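Local coordinates for aminotransferase, class III (Thermomicrobium roseum, PDB 6IO1), which is a thermostable (S)-enantioselective omega-transaminase that probably moves amino groups between substrates with the help of pyridoxal 5'-phosphate, at residues L112-T118 with G299-D305; L364-Y369 with V442-S447; Y134-K139 with E306-L311; E123-T127 with M319-T323. All blocks are in the same frame, centred on the assembly; numbering follows the deposited sequence.

Contact 1: L112-T118 with G299-D305; sequences LDHFQFT and GGVGVSD
His114 holds its ring beside its backbone N (chi1 -54°), and Asp305 swings CG anti to its own N (chi1 -160°). Together these turns bring His114 NE2 to 2.8 Å from Asp305 OD1. The carboxylate oxygen lies near the imidazole plane and is met on its anti side; ring and carboxylate planes are 38° apart. Behind this pair, strands 112-118 and 299-304 run antiparallel. Gln116 with Val301 is a hydrogen-bonded pair, Gln116 N to Val301 O being 2.9 Å. Asp113 and His114 both face Val303, a classic beta bulge: His114 N bonds Val303 O at 3.1 Å, and Asp113 N adds a weak bond. Gly302 has no side chain, which lets Phe115 CD2 lie 3.4 Å from Gly302 CA. Strand 112-118 ends the sheet within the chain, and Gln116 NE2 bonds Leu20 O of the second subunit. With a leucine in place of His114, the Asp305 carboxylate would probably lose this N-H donor and be freer to turn. The His-carboxylate bond ties the edge strand to the start of helix 305-312, and the acidic partner is likely to favour a proton on NE2.

Contact 2: L364-Y369 with V442-S447; sequences LEERPY and VAAALS
Leu364 overlaps two residues of helix 432-450 with its two branches. Its CD2 rests on Ala443 CB at 3.8 Å, and its CD1 meets Leu446 CD1 at the same distance, 3.8 Å, the two leucines lying at a slant to each other. CD2 also sits 3.3 Å above the guanidinium plane of Arg367, off toward its rim, so an apolar branch covers one face of the charged group. Arg367 reaches the helix with a chain extended from CG to NE (chi2 -174°). Its NH1 then bonds Ala443 O at 3.0 Å, with the N-H tilted from the carbonyl plane and an angle of 146° at the hydrogen. That carbonyl is shared. Ser447 N takes it in the usual helical bond, and Ser447 OG adds a third donor 3.2 Å from Ala443 O.

The segment 364-369 joins helix 346-361 to strand 370-376, an edge strand, within this chain, of the mixed sheet that N- and C-terminal strands of this class-III fold build together. Helix 432-450 is the last helix of the chain. Elsewhere on it, Leu446 packs on Leu404 of helix 400-410, and Val442 on Ile422 and Met424 of strand 421-424.

Tyr369 comes alongside Arg367. One face of its ring is covered by Arg367 CB, while Tyr369 CE1 lies 4.1 Å from Leu446 CB. Its OH accepts from Arg367 NH1 at 3.0 Å, so the same nitrogen grips both the tyrosine hydroxyl and the helix. Tyr369 OH also bonds Asp451 O, close by at the end of the chain.

Contact 3: Y134-K139 with E306-L311; sequences YYWWLK and EIAETL
Tyr135 is the knob of the tight part of this contact. It sits in a hole formed by Glu306, Ile307, Thr310 and Leu311. CG stands anti to the backbone N (chi1 165°), which sends the ring across the neighbouring helix. Ile307 CG1 lies over one face in a CH-pi contact, 4.2 Å from the Tyr135 ring centroid. Thr310 CB and CG2 press on Tyr135 CD1. Leu311 CD2 touches both Leu138 CD1 and Tyr134 CD2, 3.7 Å from each.

The short axes of helices 134-138 and 306-311 cross at 59°. Both helices belong to the large domain of the aminotransferase fold. Helix 305-312 directly follows strand 299-304, and Tyr135 also touches Leu256 of strand 256-260 in the same sheet.

The solvent side is polar. Glu306 and Lys139 are exposed and approach from opposite directions. Glu306 OE2 takes Tyr135 OH on its anti lone pair at 2.9 Å, with ring and carboxylate nearly perpendicular. The same Glu306 OE2 takes Lys139 NZ on its syn lone pair in a salt bridge of 3.1 Å. Lys139 NZ also bonds Thr310 OG1 at 3.1 Å. An alanine at Tyr135 would probably open a gap among Glu306, Ile307, Thr310 and Leu311, and leave Glu306 OE2 without its hydroxyl donor, held across this contact by Lys139 alone.

At the other end, a water joins Tyr134 OH to Leu311 O. Tyr134 OH also bonds Arg316, and its ring meets Phe174 of the second subunit.

Contact 4: E123-T127 with M319-T323; sequences ESNET and MHGFT
The loop 319-323 runs extended past helix 121-138, with His320 CA 7.9 Å from Thr127 CA and Phe322 CA 7.8 Å from Glu123 CA. Glu123 lies across one face of the Phe322 ring. Its CG sits almost over the centre, 3.6 Å from the Phe322 centroid, in a CH-pi contact. The chain is extended beyond CG (chi2 -174°), and the carboxylate stacks on the ring with the planes 7° apart. OE1 takes Ser119 N. OE2 comes close to Glu123 OE2 of the second subunit; burial of two such groups together may favour a proton on one of them.

Thr127 meets both His320 and Phe322. His320 NE2 donates to Thr127 OG1 at 2.9 Å, with the oxygen in the imidazole plane. Thr127 OG1 in turn donates to Glu123 O, one turn back in the helix, at 2.8 Å. Thr127 N reaches that carbonyl from the other face of its plane. Thr127 OG1 also meets the edge of the neighbouring ring, 3.4 Å from Phe322 CE2. On the far side, His320 ND1 bonds Lys130 NZ, consistent with a neutral ring protonated at NE2.

The helix start also serves the cofactor site: Asn125 touches the bound PMP and bonds Asp260 through ND2. Thr323 OG1 bonds Lys289 NZ of the second subunit; Lys289 is one of the residues that surround PMP in each subunit's own chain numbering. Thr127 packs on Gln116 and Thr118 of strand 112-118 and on Val301 of strand 299-304, while Ile157 of the second subunit covers Glu126, His320 and Phe322.

From the N terminus, the chain lays down strand 112-118, then residues 123-127 of helix 121-138 and its C-terminal end with Lys139 (134-139). Their partners come more than 160 residues later. Contact 1 closes first, at strand 299-304, followed by contact 3 at helix 305-312 and contact 4 at the loop 319-323. Contact 3 therefore lies within the span of contact 4, and contact 1 crosses both. The three tie the antiparallel edge of the large-domain sheet to its covering helices beside the second subunit. Ala308 packs on His114 and Val303, and Ser124 meets Thr118. Contact 2 follows separately. It joins parts of the C-terminal region, on the opposite side of the chain's centre.

Contact 1: L112-T118 with G299-D305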
loop_
_atom_site.group_PDB
_atom_site.type_symbol
_atom_site.label_atom_id
_atom_site.label_comp_id
_atom_site.label_asym_id
_atom_site.label_seq_id
_atom_site.Cartn_x
_atom_site.Cartn_y
_atom_site.Cartn_z
ATOM N N LEU B 112 16.527 -15.063 8.875
ATOM C CA LEU B 112 15.454 -14.199 8.384
ATOM C C LEU B 112 14.170 -14.670 9.056
ATOM O O LEU B 112 13.364 -15.418 8.495
ATOM C CB LEU B 112 15.351 -14.255 6.866
ATOM C CG LEU B 112 16.422 -13.525 6.057
ATOM C CD1 LEU B 112 16.305 -13.888 4.588
ATOM C CD2 LEU B 112 16.310 -12.022 6.251
ATOM N N ASP B 113 13.986 -14.220 10.295
ATOM C CA ASP B 113 12.942 -14.759 11.148
ATOM C C ASP B 113 11.963 -13.730 11.691
ATOM O O ASP B 113 11.055 -14.120 12.432
ATOM C CB ASP B 113 13.566 -15.514 12.332
ATOM C CG ASP B 113 14.210 -16.824 11.921
ATOM O OD1 ASP B 113 13.918 -17.313 10.810
ATOM O OD2 ASP B 113 15.009 -17.369 12.713
ATOM N N HIS B 114 12.091 -12.442 11.365
ATOM C CA HIS B 114 11.170 -11.461 11.927
ATOM C C HIS B 114 10.470 -10.708 10.807
ATOM O O HIS B 114 11.122 -10.211 9.891
ATOM C CB HIS B 114 11.920 -10.521 12.867
ATOM C CG HIS B 114 12.691 -11.243 13.928
ATOM N ND1 HIS B 114 12.245 -11.358 15.227
ATOM C CD2 HIS B 114 13.870 -11.908 13.877
ATOM C CE1 HIS B 114 13.122 -12.050 15.933
ATOM N NE2 HIS B 114 14.117 -12.396 15.137
ATOM N N PHE B 115 9.144 -10.614 10.876
ATOM C CA PHE B 115 8.378 -10.135 9.734
ATOM C C PHE B 115 7.385 -9.053 10.130
ATOM O O PHE B 115 6.757 -9.120 11.191
ATOM C CB PHE B 115 7.634 -11.295 9.061
ATOM C CG PHE B 115 8.540 -12.375 8.551
ATOM C CD1 PHE B 115 8.947 -13.406 9.381
ATOM C CD2 PHE B 115 8.995 -12.356 7.245
ATOM C CE1 PHE B 115 9.789 -14.395 8.916
ATOM C CE2 PHE B 115 9.836 -13.342 6.773
ATOM C CZ PHE B 115 10.233 -14.365 7.610
ATOM N N GLN B 116 7.258 -8.053 9.258
ATOM C CA GLN B 116 6.190 -7.063 9.328
ATOM C C GLN B 116 5.474 -7.041 7.988
ATOM O O GLN B 116 6.115 -6.889 6.944
ATOM C CB GLN B 116 6.711 -5.663 9.661
ATOM C CG GLN B 116 5.587 -4.651 9.860
ATOM C CD GLN B 116 6.091 -3.251 10.142
ATOM O OE1 GLN B 116 6.037 -2.375 9.279
ATOM N NE2 GLN B 116 6.578 -3.030 11.357
ATOM N N PHE B 117 4.157 -7.183 8.016
ATOM C CA PHE B 117 3.397 -7.322 6.786
ATOM C C PHE B 117 2.901 -5.974 6.269
ATOM O O PHE B 117 2.852 -4.975 6.990
ATOM C CB PHE B 117 2.234 -8.287 6.999
ATOM C CG PHE B 117 2.676 -9.673 7.367
ATOM C CD1 PHE B 117 3.277 -10.491 6.425
ATOM C CD2 PHE B 117 2.522 -10.147 8.659
ATOM C CE1 PHE B 117 3.700 -11.761 6.758
ATOM C CE2 PHE B 117 2.943 -11.420 8.998
ATOM C CZ PHE B 117 3.533 -12.228 8.046
ATOM N N THR B 118 2.565 -5.961 4.981
ATOM C CA THR B 118 2.108 -4.793 4.241
ATOM C C THR B 118 1.040 -5.270 3.261
ATOM O O THR B 118 0.593 -6.420 3.314
ATOM C CB THR B 118 3.260 -4.095 3.500
ATOM O OG1 THR B 118 3.768 -4.964 2.479
ATOM C CG2 THR B 118 4.390 -3.705 4.448
ATOM N N GLY B 299 1.752 -8.194 1.332
ATOM C CA GLY B 299 3.173 -8.009 1.143
ATOM C C GLY B 299 3.836 -8.138 2.496
ATOM O O GLY B 299 3.167 -8.305 3.516
ATOM N N GLY B 300 5.159 -8.066 2.510
ATOM C CA GLY B 300 5.836 -8.137 3.792
ATOM C C GLY B 300 7.320 -7.878 3.683
ATOM O O GLY B 300 7.904 -7.870 2.594
ATOM N N VAL B 301 7.920 -7.684 4.855
ATOM C CA VAL B 301 9.355 -7.514 5.020
ATOM C C VAL B 301 9.827 -8.499 6.077
ATOM O O VAL B 301 9.237 -8.582 7.161
ATOM C CB VAL B 301 9.716 -6.076 5.434
ATOM C CG1 VAL B 301 11.213 -5.940 5.643
ATOM C CG2 VAL B 301 9.226 -5.089 4.397
ATOM N N GLY B 302 10.886 -9.239 5.762
ATOM C CA GLY B 302 11.538 -10.126 6.704
ATOM C C GLY B 302 12.945 -9.630 6.989
ATOM O O GLY B 302 13.690 -9.281 6.073
ATOM N N VAL B 303 13.290 -9.600 8.269
ATOM C CA VAL B 303 14.583 -9.126 8.724
ATOM C C VAL B 303 15.249 -10.207 9.563
ATOM O O VAL B 303 14.599 -11.086 10.157
ATOM C CB VAL B 303 14.485 -7.803 9.517
ATOM C CG1 VAL B 303 13.740 -6.749 8.710
ATOM C CG2 VAL B 303 13.817 -8.032 10.863
ATOM N N SER B 304 16.577 -10.117 9.587
ATOM C CA SER B 304 17.450 -11.012 10.319
ATOM C C SER B 304 17.305 -10.795 11.819
ATOM O O SER B 304 16.775 -9.782 12.285
ATOM C CB SER B 304 18.905 -10.791 9.902
ATOM O OG SER B 304 19.363 -9.516 10.322
ATOM N N ASP B 305 17.790 -11.778 12.577
ATOM C CA ASP B 305 17.712 -11.700 14.031
ATOM C C ASP B 305 18.495 -10.513 14.577
ATOM O O ASP B 305 18.097 -9.924 15.587
ATOM C CB ASP B 305 18.214 -13.003 14.649
ATOM C CG ASP B 305 17.740 -13.187 16.069
ATOM O OD1 ASP B 305 16.521 -13.362 16.270
ATOM O OD2 ASP B 305 18.585 -13.149 16.987
#

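Contact 2: L364-Y369 with V442-S447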
loop_
_atom_site.group_PDB
_atom_site.type_symbol
_atom_site.label_atom_id
_atom_site.label_comp_id
_atom_site.label_asym_id
_atom_site.label_seq_id
_atom_site.Cartn_x
_atom_site.Cartn_y
_atom_site.Cartn_z
ATOM N N LEU B 364 12.770 -18.095 -31.767
ATOM C CA LEU B 364 12.327 -16.834 -32.370
ATOM C C LEU B 364 13.517 -15.957 -32.731
ATOM O O LEU B 364 13.379 -15.003 -33.507
ATOM C CB LEU B 364 11.393 -16.064 -31.429
ATOM C CG LEU B 364 9.969 -16.578 -31.229
ATOM C CD1 LEU B 364 9.297 -15.767 -30.130
ATOM C CD2 LEU B 364 9.199 -16.462 -32.522
ATOM N N GLU B 365 14.684 -16.264 -32.166
ATOM C CA GLU B 365 15.903 -15.538 -32.476
ATOM C C GLU B 365 16.338 -15.744 -33.914
ATOM O O GLU B 365 17.219 -15.019 -34.380
ATOM C CB GLU B 365 17.031 -15.954 -31.527
ATOM C CG GLU B 365 16.952 -15.309 -30.145
ATOM C CD GLU B 365 18.072 -15.757 -29.222
ATOM O OE1 GLU B 365 18.781 -16.722 -29.575
ATOM O OE2 GLU B 365 18.241 -15.148 -28.144
ATOM N N GLU B 366 15.751 -16.713 -34.619
ATOM C CA GLU B 366 15.984 -16.856 -36.050
ATOM C C GLU B 366 15.408 -15.694 -36.849
ATOM O O GLU B 366 15.820 -15.481 -37.995
ATOM C CB GLU B 366 15.380 -18.172 -36.538
ATOM C CG GLU B 366 16.018 -19.408 -35.936
ATOM C CD GLU B 366 15.231 -20.670 -36.227
ATOM O OE1 GLU B 366 15.558 -21.722 -35.641
ATOM O OE2 GLU B 366 14.287 -20.609 -37.044
ATOM N N ARG B 367 14.462 -14.953 -36.284
ATOM C CA ARG B 367 13.851 -13.840 -36.989
ATOM C C ARG B 367 14.759 -12.610 -36.951
ATOM O O ARG B 367 15.457 -12.374 -35.962
ATOM C CB ARG B 367 12.493 -13.515 -36.379
ATOM C CG ARG B 367 11.604 -14.745 -36.264
ATOM C CD ARG B 367 10.197 -14.423 -35.804
ATOM N NE ARG B 367 9.369 -15.625 -35.787
ATOM C CZ ARG B 367 8.041 -15.626 -35.746
ATOM N NH1 ARG B 367 7.374 -14.481 -35.720
ATOM N NH2 ARG B 367 7.380 -16.776 -35.734
ATOM N N PRO B 368 14.767 -11.811 -38.023
ATOM C CA PRO B 368 15.671 -10.649 -38.064
ATOM C C PRO B 368 15.339 -9.568 -37.051
ATOM O O PRO B 368 16.204 -8.727 -36.772
ATOM C CB PRO B 368 15.515 -10.127 -39.501
ATOM C CG PRO B 368 14.202 -10.652 -39.966
ATOM C CD PRO B 368 13.993 -11.961 -39.265
ATOM N N TYR B 369 14.130 -9.552 -36.492
ATOM C CA TYR B 369 13.715 -8.488 -35.588
ATOM C C TYR B 369 13.745 -8.898 -34.119
ATOM O O TYR B 369 13.285 -8.132 -33.267
ATOM C CB TYR B 369 12.317 -7.985 -35.963
ATOM C CG TYR B 369 11.296 -9.069 -36.229
ATOM C CD1 TYR B 369 10.704 -9.767 -35.184
ATOM C CD2 TYR B 369 10.909 -9.381 -37.526
ATOM C CE1 TYR B 369 9.763 -10.752 -35.424
ATOM C CE2 TYR B 369 9.970 -10.364 -37.776
ATOM C CZ TYR B 369 9.400 -11.045 -36.722
ATOM O OH TYR B 369 8.464 -12.023 -36.968
ATOM N N VAL B 442 2.441 -15.884 -29.250
ATOM C CA VAL B 442 3.460 -14.835 -29.279
ATOM C C VAL B 442 4.111 -14.757 -30.655
ATOM O O VAL B 442 4.298 -13.663 -31.207
ATOM C CB VAL B 442 4.501 -15.079 -28.171
ATOM C CG1 VAL B 442 5.743 -14.217 -28.399
ATOM C CG2 VAL B 442 3.896 -14.796 -26.805
ATOM N N ALA B 443 4.463 -15.910 -31.231
ATOM C CA ALA B 443 5.101 -15.921 -32.546
ATOM C C ALA B 443 4.184 -15.324 -33.607
ATOM O O ALA B 443 4.613 -14.511 -34.436
ATOM C CB ALA B 443 5.497 -17.348 -32.921
ATOM N N ALA B 444 2.907 -15.716 -33.559
ATOM C CA ALA B 444 1.894 -15.214 -34.517
ATOM C C ALA B 444 1.723 -13.699 -34.347
ATOM O O ALA B 444 1.664 -12.995 -35.375
ATOM C CB ALA B 444 0.590 -15.940 -34.294
ATOM N N ALA B 445 1.686 -13.220 -33.098
ATOM C CA ALA B 445 1.515 -11.773 -32.821
ATOM C C ALA B 445 2.705 -10.995 -33.396
ATOM O O ALA B 445 2.478 -9.947 -34.029
ATOM C CB ALA B 445 1.386 -11.556 -31.334
ATOM N N LEU B 446 3.919 -11.523 -33.211
ATOM C CA LEU B 446 5.129 -10.896 -33.731
ATOM C C LEU B 446 5.108 -10.859 -35.253
ATOM O O LEU B 446 5.485 -9.852 -35.866
ATOM C CB LEU B 446 6.367 -11.641 -33.230
ATOM C CG LEU B 446 6.815 -11.383 -31.790
ATOM C CD1 LEU B 446 7.757 -12.484 -31.322
ATOM C CD2 LEU B 446 7.477 -10.020 -31.663
ATOM N N SER B 447 4.665 -11.953 -35.880
ATOM C CA SER B 447 4.541 -11.977 -37.335
ATOM C C SER B 447 3.511 -10.964 -37.821
ATOM O O SER B 447 3.708 -10.313 -38.851
ATOM C CB SER B 447 4.178 -13.384 -37.805
ATOM O OG SER B 447 5.250 -14.284 -37.591
#

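Contact 3: Y134-K139 with E306-L311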
loop_
_atom_site.group_PDB
_atom_site.type_symbol
_atom_site.label_atom_id
_atom_site.label_comp_id
_atom_site.label_asym_id
_atom_site.label_seq_id
_atom_site.Cartn_x
_atom_site.Cartn_y
_atom_site.Cartn_z
ATOM N N TYR B 134 16.578 3.294 10.096
ATOM C CA TYR B 134 16.305 3.295 11.530
ATOM C C TYR B 134 17.280 2.398 12.283
ATOM O O TYR B 134 17.667 2.701 13.416
ATOM C CB TYR B 134 14.862 2.850 11.766
ATOM C CG TYR B 134 14.413 2.838 13.207
ATOM C CD1 TYR B 134 14.516 3.971 14.002
ATOM C CD2 TYR B 134 13.866 1.692 13.768
ATOM C CE1 TYR B 134 14.095 3.960 15.318
ATOM C CE2 TYR B 134 13.442 1.671 15.080
ATOM C CZ TYR B 134 13.558 2.805 15.852
ATOM O OH TYR B 134 13.138 2.783 17.161
ATOM N N TYR B 135 17.670 1.277 11.673
ATOM C CA TYR B 135 18.646 0.380 12.280
ATOM C C TYR B 135 19.976 1.086 12.470
ATOM O O TYR B 135 20.576 1.030 13.551
ATOM C CB TYR B 135 18.804 -0.868 11.407
ATOM C CG TYR B 135 20.016 -1.728 11.706
ATOM C CD1 TYR B 135 19.947 -2.759 12.633
ATOM C CD2 TYR B 135 21.220 -1.528 11.039
ATOM C CE1 TYR B 135 21.046 -3.555 12.902
ATOM C CE2 TYR B 135 22.325 -2.317 11.303
ATOM C CZ TYR B 135 22.231 -3.330 12.235
ATOM O OH TYR B 135 23.327 -4.119 12.500
ATOM N N TRP B 136 20.459 1.757 11.423
ATOM C CA TRP B 136 21.709 2.502 11.567
ATOM C C TRP B 136 21.560 3.661 12.549
ATOM O O TRP B 136 22.505 3.991 13.275
ATOM C CB TRP B 136 22.199 2.986 10.206
ATOM C CG TRP B 136 22.740 1.865 9.374
ATOM C CD1 TRP B 136 22.291 1.466 8.151
ATOM C CD2 TRP B 136 23.819 0.980 9.713
ATOM N NE1 TRP B 136 23.027 0.397 7.702
ATOM C CE2 TRP B 136 23.971 0.078 8.642
ATOM C CE3 TRP B 136 24.673 0.868 10.816
ATOM C CZ2 TRP B 136 24.940 -0.922 8.640
ATOM C CZ3 TRP B 136 25.635 -0.128 10.812
ATOM C CH2 TRP B 136 25.760 -1.009 9.732
ATOM N N TRP B 137 20.382 4.291 12.585
ATOM C CA TRP B 137 20.136 5.361 13.549
ATOM C C TRP B 137 20.236 4.849 14.982
ATOM O O TRP B 137 20.827 5.508 15.846
ATOM C CB TRP B 137 18.762 5.983 13.290
ATOM C CG TRP B 137 18.435 7.178 14.141
ATOM C CD1 TRP B 137 18.863 8.460 13.952
ATOM C CD2 TRP B 137 17.591 7.204 15.299
ATOM N NE1 TRP B 137 18.347 9.280 14.927
ATOM C CE2 TRP B 137 17.563 8.533 15.766
ATOM C CE3 TRP B 137 16.862 6.231 15.990
ATOM C CZ2 TRP B 137 16.834 8.914 16.891
ATOM C CZ3 TRP B 137 16.139 6.612 17.107
ATOM C CH2 TRP B 137 16.130 7.941 17.547
ATOM N N LEU B 138 19.658 3.676 15.251
ATOM C CA LEU B 138 19.739 3.087 16.584
ATOM C C LEU B 138 21.169 2.709 16.946
ATOM O O LEU B 138 21.522 2.676 18.131
ATOM C CB LEU B 138 18.831 1.861 16.669
ATOM C CG LEU B 138 17.325 2.121 16.735
ATOM C CD1 LEU B 138 16.558 0.817 16.607
ATOM C CD2 LEU B 138 16.958 2.835 18.025
ATOM N N LYS B 139 22.002 2.420 15.949
ATOM C CA LYS B 139 23.393 2.056 16.180
ATOM C C LYS B 139 24.292 3.265 16.393
ATOM O O LYS B 139 25.506 3.093 16.546
ATOM C CB LYS B 139 23.921 1.229 15.006
ATOM C CG LYS B 139 23.288 -0.146 14.867
ATOM C CD LYS B 139 23.694 -1.065 16.005
ATOM C CE LYS B 139 23.565 -2.525 15.598
ATOM N NZ LYS B 139 23.582 -3.435 16.775
ATOM N N GLU B 306 19.611 -10.154 13.939
ATOM C CA GLU B 306 20.409 -9.025 14.410
ATOM C C GLU B 306 19.647 -7.710 14.278
ATOM O O GLU B 306 19.593 -6.909 15.221
ATOM C CB GLU B 306 21.728 -8.970 13.637
ATOM C CG GLU B 306 22.323 -7.579 13.492
ATOM C CD GLU B 306 22.935 -7.065 14.779
ATOM O OE1 GLU B 306 23.170 -7.880 15.695
ATOM O OE2 GLU B 306 23.185 -5.846 14.870
ATOM N N ILE B 307 19.046 -7.472 13.109
ATOM C CA ILE B 307 18.291 -6.241 12.886
ATOM C C ILE B 307 17.104 -6.167 13.838
ATOM O O ILE B 307 16.823 -5.118 14.435
ATOM C CB ILE B 307 17.845 -6.145 11.415
ATOM C CG1 ILE B 307 19.053 -5.899 10.511
ATOM C CG2 ILE B 307 16.804 -5.049 11.237
ATOM C CD1 ILE B 307 18.716 -5.868 9.040
ATOM N N ALA B 308 16.381 -7.279 13.983
ATOM C CA ALA B 308 15.230 -7.306 14.879
ATOM C C ALA B 308 15.646 -7.074 16.325
ATOM O O ALA B 308 14.946 -6.385 17.073
ATOM C CB ALA B 308 14.493 -8.634 14.743
ATOM N N GLU B 309 16.767 -7.664 16.745
ATOM C CA GLU B 309 17.257 -7.450 18.102
ATOM C C GLU B 309 17.614 -5.987 18.326
ATOM O O GLU B 309 17.296 -5.412 19.376
ATOM C CB GLU B 309 18.469 -8.345 18.363
ATOM C CG GLU B 309 18.955 -8.346 19.799
ATOM C CD GLU B 309 18.144 -9.267 20.685
ATOM O OE1 GLU B 309 17.479 -10.179 20.147
ATOM O OE2 GLU B 309 18.172 -9.082 21.919
ATOM N N THR B 310 18.260 -5.363 17.337
ATOM C CA THR B 310 18.582 -3.943 17.443
ATOM C C THR B 310 17.314 -3.107 17.570
ATOM O O THR B 310 17.229 -2.210 18.418
ATOM C CB THR B 310 19.403 -3.497 16.232
ATOM O OG1 THR B 310 20.665 -4.175 16.232
ATOM C CG2 THR B 310 19.641 -1.994 16.272
ATOM N N LEU B 311 16.313 -3.393 16.733
ATOM C CA LEU B 311 15.057 -2.650 16.798
ATOM C C LEU B 311 14.366 -2.841 18.143
ATOM O O LEU B 311 13.857 -1.878 18.731
ATOM C CB LEU B 311 14.129 -3.076 15.660
ATOM C CG LEU B 311 14.540 -2.816 14.207
ATOM C CD1 LEU B 311 13.308 -2.592 13.344
ATOM C CD2 LEU B 311 15.499 -1.639 14.088
HETATM O O HOH W 1 12.231 0.291 17.782
#

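Contact 4: E123-T127 with M319-T323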
loop_
_atom_site.group_PDB
_atom_site.type_symbol
_atom_site.label_atom_id
_atom_site.label_comp_id
_atom_site.label_asym_id
_atom_site.label_seq_id
_atom_site.Cartn_x
_atom_site.Cartn_y
_atom_site.Cartn_z
ATOM N N GLU B 123 4.944 -0.758 -0.583
ATOM C CA GLU B 123 4.891 -0.646 0.871
ATOM C C GLU B 123 6.021 -1.441 1.512
ATOM O O GLU B 123 6.671 -0.966 2.452
ATOM C CB GLU B 123 3.539 -1.137 1.387
ATOM C CG GLU B 123 2.384 -0.165 1.205
ATOM C CD GLU B 123 1.110 -0.650 1.876
ATOM O OE1 GLU B 123 1.140 -1.729 2.504
ATOM O OE2 GLU B 123 0.078 0.046 1.776
ATOM N N SER B 124 6.286 -2.641 0.993
ATOM C CA SER B 124 7.338 -3.487 1.549
ATOM C C SER B 124 8.709 -2.843 1.382
ATOM O O SER B 124 9.517 -2.821 2.316
ATOM C CB SER B 124 7.304 -4.864 0.883
ATOM O OG SER B 124 6.089 -5.538 1.163
ATOM N N ASN B 125 9.001 -2.331 0.186
ATOM C CA ASN B 125 10.306 -1.723 -0.053
ATOM C C ASN B 125 10.487 -0.444 0.757
ATOM O O ASN B 125 11.583 -0.179 1.269
ATOM C CB ASN B 125 10.496 -1.470 -1.546
ATOM C CG ASN B 125 10.805 -2.743 -2.309
ATOM O OD1 ASN B 125 11.387 -3.679 -1.762
ATOM N ND2 ASN B 125 10.402 -2.792 -3.572
ATOM N N GLU B 126 9.429 0.365 0.888
ATOM C CA GLU B 126 9.514 1.537 1.752
ATOM C C GLU B 126 9.786 1.129 3.193
ATOM O O GLU B 126 10.619 1.740 3.877
ATOM C CB GLU B 126 8.226 2.355 1.667
ATOM C CG GLU B 126 8.104 3.445 2.724
ATOM C CD GLU B 126 8.924 4.680 2.400
ATOM O OE1 GLU B 126 8.847 5.661 3.169
ATOM O OE2 GLU B 126 9.645 4.676 1.379
ATOM N N THR B 127 9.101 0.084 3.664
ATOM C CA THR B 127 9.328 -0.407 5.017
ATOM C C THR B 127 10.766 -0.874 5.194
ATOM O O THR B 127 11.394 -0.585 6.215
ATOM C CB THR B 127 8.350 -1.540 5.332
ATOM O OG1 THR B 127 7.005 -1.052 5.249
ATOM C CG2 THR B 127 8.600 -2.092 6.727
ATOM N N MET B 319 7.732 3.869 15.284
ATOM C CA MET B 319 6.791 4.791 14.648
ATOM C C MET B 319 6.741 4.571 13.134
ATOM O O MET B 319 7.046 5.453 12.333
ATOM C CB MET B 319 7.158 6.232 14.988
ATOM C CG MET B 319 7.071 6.559 16.471
ATOM S SD MET B 319 5.408 6.365 17.142
ATOM C CE MET B 319 4.538 7.672 16.283
ATOM N N HIS B 320 6.338 3.362 12.750
ATOM C CA HIS B 320 6.142 3.043 11.344
ATOM C C HIS B 320 5.101 1.943 11.219
ATOM O O HIS B 320 5.090 0.997 12.010
ATOM C CB HIS B 320 7.449 2.603 10.678
ATOM C CG HIS B 320 7.260 1.991 9.325
ATOM N ND1 HIS B 320 7.235 2.737 8.168
ATOM C CD2 HIS B 320 7.079 0.703 8.946
ATOM C CE1 HIS B 320 7.052 1.936 7.133
ATOM N NE2 HIS B 320 6.953 0.696 7.578
ATOM N N GLY B 321 4.226 2.077 10.226
ATOM C CA GLY B 321 3.256 1.038 9.946
ATOM C C GLY B 321 2.156 1.451 8.993
ATOM O O GLY B 321 1.674 2.585 9.037
ATOM N N PHE B 322 1.727 0.522 8.147
ATOM C CA PHE B 322 0.587 0.732 7.271
ATOM C C PHE B 322 -0.647 0.110 7.910
ATOM O O PHE B 322 -0.557 -0.899 8.614
ATOM C CB PHE B 322 0.837 0.129 5.885
ATOM C CG PHE B 322 1.974 0.772 5.138
ATOM C CD1 PHE B 322 1.765 1.898 4.359
ATOM C CD2 PHE B 322 3.255 0.246 5.215
ATOM C CE1 PHE B 322 2.809 2.488 3.671
ATOM C CE2 PHE B 322 4.304 0.832 4.530
ATOM C CZ PHE B 322 4.081 1.954 3.756
ATOM N N THR B 323 -1.804 0.732 7.661
ATOM C CA THR B 323 -3.022 0.381 8.390
ATOM C C THR B 323 -3.343 -1.106 8.286
ATOM O O THR B 323 -3.702 -1.741 9.284
ATOM C CB THR B 323 -4.195 1.215 7.873
ATOM O OG1 THR B 323 -4.013 2.587 8.249
ATOM C CG2 THR B 323 -5.510 0.705 8.445
#